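Local coordinates for protein PvdO (Pseudomonas aeruginosa, PDB 5HHA) that binds a calcium ion and probably takes part in periplasmic chromophore maturation, with a fold related to formylglycine-generating oxidases, at residues I79-Q83 against V210-N216; V127-D133 against P271-W277; Y159-G164 against P205-G209. One frame throughout, in Å; residues are numbered along the deposited sequence. Where two conformers were deposited one is given.

Interaction 1: residues I79-Q83 against V210-N216; sequences ISRYQ and VYDMHGN
Ile79 and Met213 meet tip to tip, CD1 of the isoleucine 3.6 Å from the methionine CE. With CG1 set between its own backbone N and carbonyl carbon (chi1 68°), Ile79 sends CD1 on toward 210-216, where it also lies 4.1 Å from CG2 of Val210, whose side chain crosses it at about a right angle. Leu45 and Val43 of strand 42-52 extend this greasy patch. Further out, the rings of Tyr82 and Tyr211 run side by side and point the same way, tilted 38° to each other; Tyr82 CE1 sits over one face of Tyr211, 3.4 Å from its CD1. Arg81 stretches out beside them, the Tyr82 hydroxyl above the rim of its guanidinium, while its NH2 is salt-bridged to Glu41.

The backbones join once here: Tyr211 N gives a straight hydrogen bond of 2.8 Å to Arg81 O. At the polar edge Gln83 reaches over the type I turn 212-215 of this sulfatase-modifying-factor-like fold. The main partner of its NE2 is Glu219 OE2; the bond from NE2 to Gly215 O is weak (3.4 Å). One water receives Gln83 N and gives its protons to Gln83 OE1 (2.8 Å) and Asp212 OD2 (2.7 Å). That carboxylate oxygen also accepts from Gly201 N. With both of its protons spent, the water, together with Glu219 on NE2, would fix which way the Gln83 amide faces, and the donors converging on Asp212 OD2 would probably favour an ionised carboxylate within this buried contact.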
# COMPACT_ATOMS: atom_id res chain seq x y z
N ILE A 79 -1.06 0.37 11.05
CA ILE A 79 -0.40 0.48 9.75
C ILE A 79 0.05 1.91 9.57
O ILE A 79 -0.46 2.81 10.22
CB ILE A 79 -1.31 0.03 8.56
CG1 ILE A 79 -2.47 0.99 8.35
CG2 ILE A 79 -1.77 -1.40 8.72
CD1 ILE A 79 -3.18 0.76 7.00
N SER A 80 0.99 2.12 8.66
CA SER A 80 1.39 3.49 8.37
C SER A 80 0.23 4.19 7.65
O SER A 80 -0.36 3.65 6.69
CB SER A 80 2.70 3.51 7.61
OG SER A 80 2.67 2.78 6.40
N ARG A 81 -0.17 5.35 8.17
CA ARG A 81 -1.33 6.02 7.60
C ARG A 81 -1.06 6.53 6.19
O ARG A 81 -1.99 6.74 5.39
CB ARG A 81 -1.87 7.13 8.51
CG ARG A 81 -0.98 8.32 8.75
CD ARG A 81 -1.79 9.34 9.54
NE ARG A 81 -1.07 10.57 9.83
CZ ARG A 81 -1.67 11.66 10.31
NH1 ARG A 81 -2.97 11.64 10.58
NH2 ARG A 81 -0.95 12.76 10.53
N TYR A 82 0.22 6.74 5.91
CA TYR A 82 0.71 7.06 4.57
C TYR A 82 1.58 5.90 4.08
O TYR A 82 2.05 5.08 4.87
CB TYR A 82 1.61 8.29 4.61
CG TYR A 82 0.99 9.50 5.26
CD1 TYR A 82 -0.16 10.07 4.74
CD2 TYR A 82 1.56 10.10 6.38
CE1 TYR A 82 -0.71 11.20 5.30
CE2 TYR A 82 1.00 11.23 6.95
CZ TYR A 82 -0.14 11.74 6.41
OH TYR A 82 -0.70 12.87 6.98
N GLN A 83 1.80 5.85 2.78
CA GLN A 83 2.93 5.13 2.25
C GLN A 83 4.20 5.68 2.91
O GLN A 83 4.29 6.87 3.25
CB GLN A 83 2.96 5.31 0.73
CG GLN A 83 1.85 4.52 0.02
CD GLN A 83 0.97 5.33 -0.94
OE1 GLN A 83 1.18 6.52 -1.19
NE2 GLN A 83 -0.02 4.63 -1.50
N VAL A 210 -6.75 6.61 7.20
CA VAL A 210 -5.68 6.18 6.30
C VAL A 210 -5.74 6.99 5.01
O VAL A 210 -6.83 7.26 4.49
CB VAL A 210 -5.84 4.69 5.98
CG1 VAL A 210 -4.67 4.21 5.14
CG2 VAL A 210 -5.89 3.88 7.25
N TYR A 211 -4.58 7.35 4.45
CA TYR A 211 -4.48 8.17 3.25
C TYR A 211 -3.86 7.38 2.09
O TYR A 211 -3.05 6.47 2.29
CB TYR A 211 -3.55 9.36 3.49
CG TYR A 211 -4.06 10.36 4.50
CD1 TYR A 211 -3.88 10.17 5.87
CD2 TYR A 211 -4.67 11.53 4.08
CE1 TYR A 211 -4.32 11.09 6.79
CE2 TYR A 211 -5.11 12.48 5.00
CZ TYR A 211 -4.92 12.23 6.33
OH TYR A 211 -5.37 13.17 7.27
N ASP A 212 -4.24 7.77 0.88
CA ASP A 212 -3.64 7.28 -0.37
C ASP A 212 -3.85 5.80 -0.64
O ASP A 212 -3.08 5.21 -1.40
CB ASP A 212 -2.16 7.66 -0.47
CG ASP A 212 -1.93 9.15 -0.56
OD1 ASP A 212 -2.55 9.81 -1.43
OD2 ASP A 212 -1.14 9.70 0.26
N MET A 213 -4.89 5.20 -0.07
CA MET A 213 -5.14 3.80 -0.35
C MET A 213 -5.65 3.56 -1.77
O MET A 213 -5.71 2.41 -2.22
CB MET A 213 -6.11 3.21 0.67
CG MET A 213 -5.44 2.84 2.00
SD MET A 213 -4.51 1.30 1.81
CE MET A 213 -4.13 0.91 3.50
N HIS A 214 -6.04 4.61 -2.49
CA HIS A 214 -6.64 4.47 -3.82
C HIS A 214 -5.86 5.13 -4.92
O HIS A 214 -6.36 5.29 -6.03
CB HIS A 214 -8.11 4.88 -3.76
CG HIS A 214 -8.83 4.13 -2.70
ND1 HIS A 214 -9.52 2.94 -2.89
CD2 HIS A 214 -8.86 4.37 -1.39
CE1 HIS A 214 -9.94 2.50 -1.71
NE2 HIS A 214 -9.57 3.38 -0.79
N GLY A 215 -4.61 5.48 -4.65
CA GLY A 215 -3.75 6.00 -5.71
C GLY A 215 -2.33 6.21 -5.23
O GLY A 215 -1.89 5.66 -4.20
N ASN A 216 -1.61 7.02 -5.99
CA ASN A 216 -0.24 7.43 -5.71
C ASN A 216 0.75 6.35 -6.16
O ASN A 216 1.40 6.51 -7.19
CB ASN A 216 -0.05 7.94 -4.27
CG ASN A 216 0.87 9.15 -4.21
OD1 ASN A 216 1.27 9.69 -5.23
ND2 ASN A 216 1.19 9.59 -2.99
O HOH W 1 0.69 7.88 1.15

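Interaction 2: residues V127-D133 against P271-W277; sequences VCVDYND and PSDRGDW
Pro271 packs against Tyr131, CB to CB at 3.6 Å, and its carbonyl oxygen accepts from Tyr131 N at 3.0 Å, just where helix 131-145 begins. That helix opens with a capping box: Asp133 N bonds to OD1 of the N-cap residue Asp130, and Asp130 N answers to Asp133 OD2. Ser272 joins in through its carbonyl, which shares a water with Asp130 OD2 and Arg274 NH2. Next, Asp273 O, a buried oxygen with no hydrogen-bond partner in the model, lies against Asp130, whose CA makes a CA-H...O contact with it.

Arg274 then plugs into the cap. A bend at chi3 (70°) brings its guanidinium round so that one face lies over Asp130 N. NH1 makes a hydrogen-bonded salt bridge to Asp133 OD2 (2.8 Å) and donates to Cys128 O (3.0 Å), the latter close to the guanidinium plane, while NH2 makes a longer salt bridge to Asp130 OD2 (3.4 Å). Gly275 O accepts a backbone hydrogen bond from Cys128 N. Asp276, whose carboxylate is salt-bridged to Arg109, backs onto the Cys111-Cys128 disulfide: Cys128 SG rests 4.0 Å from Asp276 CA, and Val127 CG1 is 3.7 Å from Asp276 O.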
# COMPACT_ATOMS: atom_id res chain seq x y z
N VAL A 127 9.90 4.81 -3.40
CA VAL A 127 9.70 3.86 -4.49
C VAL A 127 11.07 3.23 -4.82
O VAL A 127 12.06 3.46 -4.10
CB VAL A 127 9.11 4.57 -5.73
CG1 VAL A 127 7.68 5.04 -5.45
CG2 VAL A 127 9.99 5.74 -6.21
N CYS A 128 11.12 2.42 -5.87
CA CYS A 128 12.38 1.88 -6.36
C CYS A 128 13.02 0.97 -5.33
O CYS A 128 14.25 0.86 -5.26
CB CYS A 128 13.32 3.01 -6.82
SG CYS A 128 12.73 3.83 -8.30
N VAL A 129 12.15 0.27 -4.60
CA VAL A 129 12.49 -0.74 -3.61
C VAL A 129 11.86 -2.08 -3.99
O VAL A 129 10.73 -2.14 -4.50
CB VAL A 129 12.01 -0.35 -2.20
CG1 VAL A 129 12.88 0.75 -1.60
CG2 VAL A 129 10.52 0.05 -2.19
N ASP A 130 12.59 -3.17 -3.77
CA ASP A 130 12.01 -4.49 -3.99
C ASP A 130 11.43 -5.03 -2.68
O ASP A 130 11.42 -4.41 -1.64
CB ASP A 130 12.96 -5.50 -4.72
CG ASP A 130 14.06 -6.07 -3.83
OD1 ASP A 130 14.13 -5.76 -2.64
OD2 ASP A 130 14.87 -6.88 -4.37
N TYR A 131 10.89 -6.24 -2.78
CA TYR A 131 10.19 -6.86 -1.65
C TYR A 131 11.12 -7.03 -0.44
O TYR A 131 10.77 -6.70 0.68
CB TYR A 131 9.64 -8.19 -2.14
CG TYR A 131 8.88 -9.08 -1.19
CD1 TYR A 131 9.54 -10.02 -0.41
CD2 TYR A 131 7.49 -9.08 -1.17
CE1 TYR A 131 8.85 -10.92 0.40
CE2 TYR A 131 6.78 -9.99 -0.36
CZ TYR A 131 7.47 -10.89 0.42
OH TYR A 131 6.80 -11.82 1.21
N ASN A 132 12.31 -7.56 -0.70
CA ASN A 132 13.29 -7.74 0.37
C ASN A 132 13.75 -6.43 1.00
O ASN A 132 14.00 -6.36 2.20
CB ASN A 132 14.49 -8.52 -0.16
CG ASN A 132 15.37 -9.04 0.94
OD1 ASN A 132 14.99 -9.95 1.67
ND2 ASN A 132 16.56 -8.47 1.06
N ASP A 133 13.85 -5.39 0.18
CA ASP A 133 14.22 -4.09 0.70
C ASP A 133 13.22 -3.64 1.76
O ASP A 133 13.59 -3.05 2.78
CB ASP A 133 14.22 -3.04 -0.40
CG ASP A 133 15.37 -3.16 -1.37
OD1 ASP A 133 16.47 -3.59 -0.96
OD2 ASP A 133 15.18 -2.78 -2.54
N PRO A 271 9.20 -10.68 -6.67
CA PRO A 271 9.71 -9.95 -5.51
C PRO A 271 11.03 -9.21 -5.73
O PRO A 271 11.34 -8.28 -4.99
CB PRO A 271 9.83 -11.03 -4.42
CG PRO A 271 9.79 -12.33 -5.16
CD PRO A 271 8.97 -12.11 -6.38
N SER A 272 11.78 -9.58 -6.77
CA SER A 272 13.01 -8.89 -7.10
C SER A 272 12.76 -7.69 -8.01
O SER A 272 13.70 -6.96 -8.31
CB SER A 272 14.00 -9.86 -7.75
OG SER A 272 13.47 -10.40 -8.95
N ASP A 273 11.52 -7.48 -8.47
CA ASP A 273 11.17 -6.30 -9.26
C ASP A 273 11.23 -5.04 -8.38
O ASP A 273 11.10 -5.11 -7.16
CB ASP A 273 9.73 -6.40 -9.81
CG ASP A 273 9.55 -7.42 -10.92
OD1 ASP A 273 10.54 -7.86 -11.55
OD2 ASP A 273 8.37 -7.74 -11.20
N ARG A 274 11.40 -3.90 -9.03
CA ARG A 274 11.20 -2.62 -8.36
C ARG A 274 10.74 -1.65 -9.43
O ARG A 274 10.90 -1.88 -10.64
CB ARG A 274 12.48 -2.13 -7.68
CG ARG A 274 13.63 -1.80 -8.62
CD ARG A 274 14.91 -1.49 -7.87
NE ARG A 274 15.45 -2.68 -7.24
CZ ARG A 274 15.79 -2.80 -5.97
NH1 ARG A 274 15.65 -1.80 -5.11
NH2 ARG A 274 16.27 -3.95 -5.52
N GLY A 275 10.18 -0.54 -9.01
CA GLY A 275 9.77 0.47 -9.96
C GLY A 275 9.45 1.77 -9.29
O GLY A 275 9.25 1.84 -8.09
N ASP A 276 9.34 2.81 -10.11
CA ASP A 276 9.01 4.15 -9.65
C ASP A 276 7.51 4.31 -9.34
O ASP A 276 7.00 5.41 -9.06
CB ASP A 276 9.48 5.18 -10.67
CG ASP A 276 8.72 5.13 -11.98
OD1 ASP A 276 7.64 4.52 -12.05
OD2 ASP A 276 9.20 5.77 -12.95
N TRP A 277 6.81 3.17 -9.35
CA TRP A 277 5.37 3.08 -9.17
C TRP A 277 5.00 2.09 -8.05
O TRP A 277 3.82 1.91 -7.80
CB TRP A 277 4.73 2.64 -10.49
CG TRP A 277 5.28 1.39 -11.05
CD1 TRP A 277 6.43 1.21 -11.76
CD2 TRP A 277 4.67 0.10 -10.94
NE1 TRP A 277 6.59 -0.10 -12.10
CE2 TRP A 277 5.52 -0.81 -11.61
CE3 TRP A 277 3.49 -0.38 -10.36
CZ2 TRP A 277 5.21 -2.15 -11.71
CZ3 TRP A 277 3.21 -1.73 -10.45
CH2 TRP A 277 4.05 -2.59 -11.12
O HOH W 2 9.67 -0.33 -6.20
O HOH W 3 15.96 -6.57 -6.79
O HOH W 4 13.09 -9.17 -3.11
O HOH W 5 18.45 -3.61 -3.00

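Interaction 3: residues Y159-G164 against P205-G209; sequences YGARAG and PNAFG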
# COMPACT_ATOMS: atom_id res chain seq x y z
N TYR A 159 -8.48 -4.30 4.01
CA TYR A 159 -9.24 -3.87 5.19
C TYR A 159 -9.03 -2.38 5.42
O TYR A 159 -9.95 -1.61 5.66
CB TYR A 159 -8.76 -4.65 6.39
CG TYR A 159 -9.42 -4.38 7.72
CD1 TYR A 159 -10.78 -4.62 7.90
CD2 TYR A 159 -8.67 -4.00 8.84
CE1 TYR A 159 -11.38 -4.47 9.15
CE2 TYR A 159 -9.27 -3.83 10.08
CZ TYR A 159 -10.61 -4.09 10.22
OH TYR A 159 -11.27 -3.99 11.44
N GLY A 160 -7.77 -1.97 5.37
CA GLY A 160 -7.38 -0.59 5.62
C GLY A 160 -7.81 0.36 4.53
O GLY A 160 -8.11 1.53 4.80
N ALA A 161 -7.86 -0.12 3.29
CA ALA A 161 -8.34 0.67 2.18
C ALA A 161 -9.84 0.91 2.30
O ALA A 161 -10.32 2.01 2.05
CB ALA A 161 -8.03 -0.01 0.85
N ARG A 162 -10.59 -0.14 2.65
CA ARG A 162 -12.04 -0.03 2.66
C ARG A 162 -12.58 0.78 3.82
O ARG A 162 -13.57 1.51 3.68
CB ARG A 162 -12.68 -1.41 2.72
CG ARG A 162 -12.52 -2.21 1.45
CD ARG A 162 -13.27 -3.56 1.55
NE ARG A 162 -13.23 -4.28 0.27
CZ ARG A 162 -13.94 -3.93 -0.79
NH1 ARG A 162 -14.81 -2.95 -0.72
NH2 ARG A 162 -13.78 -4.57 -1.93
N ALA A 163 -11.97 0.63 5.00
CA ALA A 163 -12.43 1.34 6.20
C ALA A 163 -13.94 1.17 6.41
O ALA A 163 -14.65 2.14 6.74
CB ALA A 163 -12.04 2.81 6.14
N GLY A 164 -14.43 -0.05 6.21
CA GLY A 164 -15.84 -0.36 6.44
C GLY A 164 -16.70 -0.31 5.20
O GLY A 164 -17.87 -0.76 5.24
N PRO A 205 -8.49 11.59 4.05
CA PRO A 205 -8.34 10.23 4.53
C PRO A 205 -9.66 9.48 4.48
O PRO A 205 -10.72 10.12 4.33
CB PRO A 205 -7.90 10.42 5.97
CG PRO A 205 -8.61 11.66 6.39
CD PRO A 205 -8.63 12.55 5.17
N ASN A 206 -9.61 8.16 4.60
CA ASN A 206 -10.82 7.40 4.77
C ASN A 206 -11.21 7.34 6.25
O ASN A 206 -10.59 8.00 7.09
CB ASN A 206 -10.70 6.01 4.12
CG ASN A 206 -9.71 5.10 4.83
OD1 ASN A 206 -9.32 5.31 5.98
ND2 ASN A 206 -9.33 4.03 4.13
N ALA A 207 -12.25 6.58 6.57
CA ALA A 207 -12.84 6.58 7.92
C ALA A 207 -11.93 5.96 8.96
O ALA A 207 -12.17 6.11 10.16
CB ALA A 207 -14.21 5.87 7.92
N PHE A 208 -10.91 5.24 8.53
CA PHE A 208 -9.92 4.66 9.44
C PHE A 208 -8.77 5.63 9.67
O PHE A 208 -7.84 5.32 10.41
CB PHE A 208 -9.36 3.35 8.90
CG PHE A 208 -10.22 2.12 9.15
CD1 PHE A 208 -11.43 2.14 9.84
CD2 PHE A 208 -9.75 0.91 8.68
CE1 PHE A 208 -12.14 0.94 10.04
CE2 PHE A 208 -10.45 -0.26 8.86
CZ PHE A 208 -11.64 -0.25 9.54
N GLY A 209 -8.79 6.79 9.04
CA GLY A 209 -7.67 7.70 9.17
C GLY A 209 -6.50 7.38 8.26
O GLY A 209 -5.38 7.85 8.48
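Phe208 leans over Ala163 from its first side-chain atom onward. Its CB lies 3.9 Å from the methyl CB of Ala163, and CG is closer still, at 3.6 Å from that same methyl. The ring then spreads flat across the alanine: Ala163 CA stands 3.5 Å from the Phe208 ring centroid and only 5° off the ring normal, a CH-pi contact over the centre of one face. On one side of the ring CD1 lies over the Ala163 methyl and CE1 over Ala163 CA. On the other, CD2 has Gly160 CA near the ring plane, 4.2 Å away. CE2 goes deeper. It is 3.5 Å from Tyr159 O and comes down over the middle of the Tyr159 ring, giving an edge-to-face pair with planes 65° apart. CZ, the tip, meets Tyr159 CZ. Leu45 and Pro46 of strand 42-52 also touch the phenylalanine, and Pro46 O takes the hydrogen bond of the Tyr159 hydroxyl.

Phe208 is set over the end of helix 154-162 from a type I turn, Asn206 to Gly209, that also contains an Asx turn. OD1 of Asn206 accepts from Phe208 N at 3.0 Å, with the donor well above the carbonyl plane, and from Val210 N as well. The other end of that amide serves the helix: ND2 donates to Gly160 O (2.9 Å), in the carbonyl plane, and weakly to Ala161 O (3.1 Å). Both carbonyls belong to the last turn, ahead of Ala163, which leaves the helix with positive phi and turns its methyl toward the Asn206 amide carbon and Ala207.

Overall arrangement
Interactions 1 and 3 are neighbours, their centres 9 Å apart, because 205-209 runs straight into 210-216. Met213 packs on Ala161, Tyr211 on Pro205, and His214 NE2 lies 3.2 Å from Ala161 O, a probable hydrogen bond. Interaction 2 touches neither: its centre is about 17 Å from that of interaction 1, with nearest atoms about 5 Å apart, and about 25 Å from that of interaction 3, on the opposite side of the chain's centre. Interaction 1 borders the calcium shell: the Asn216 side chain is about 3 Å from that of the ligand Asn186, their backbones are hydrogen-bonded, and it lies about 8 Å from the ion, against about 12 Å for Trp277 of interaction 2.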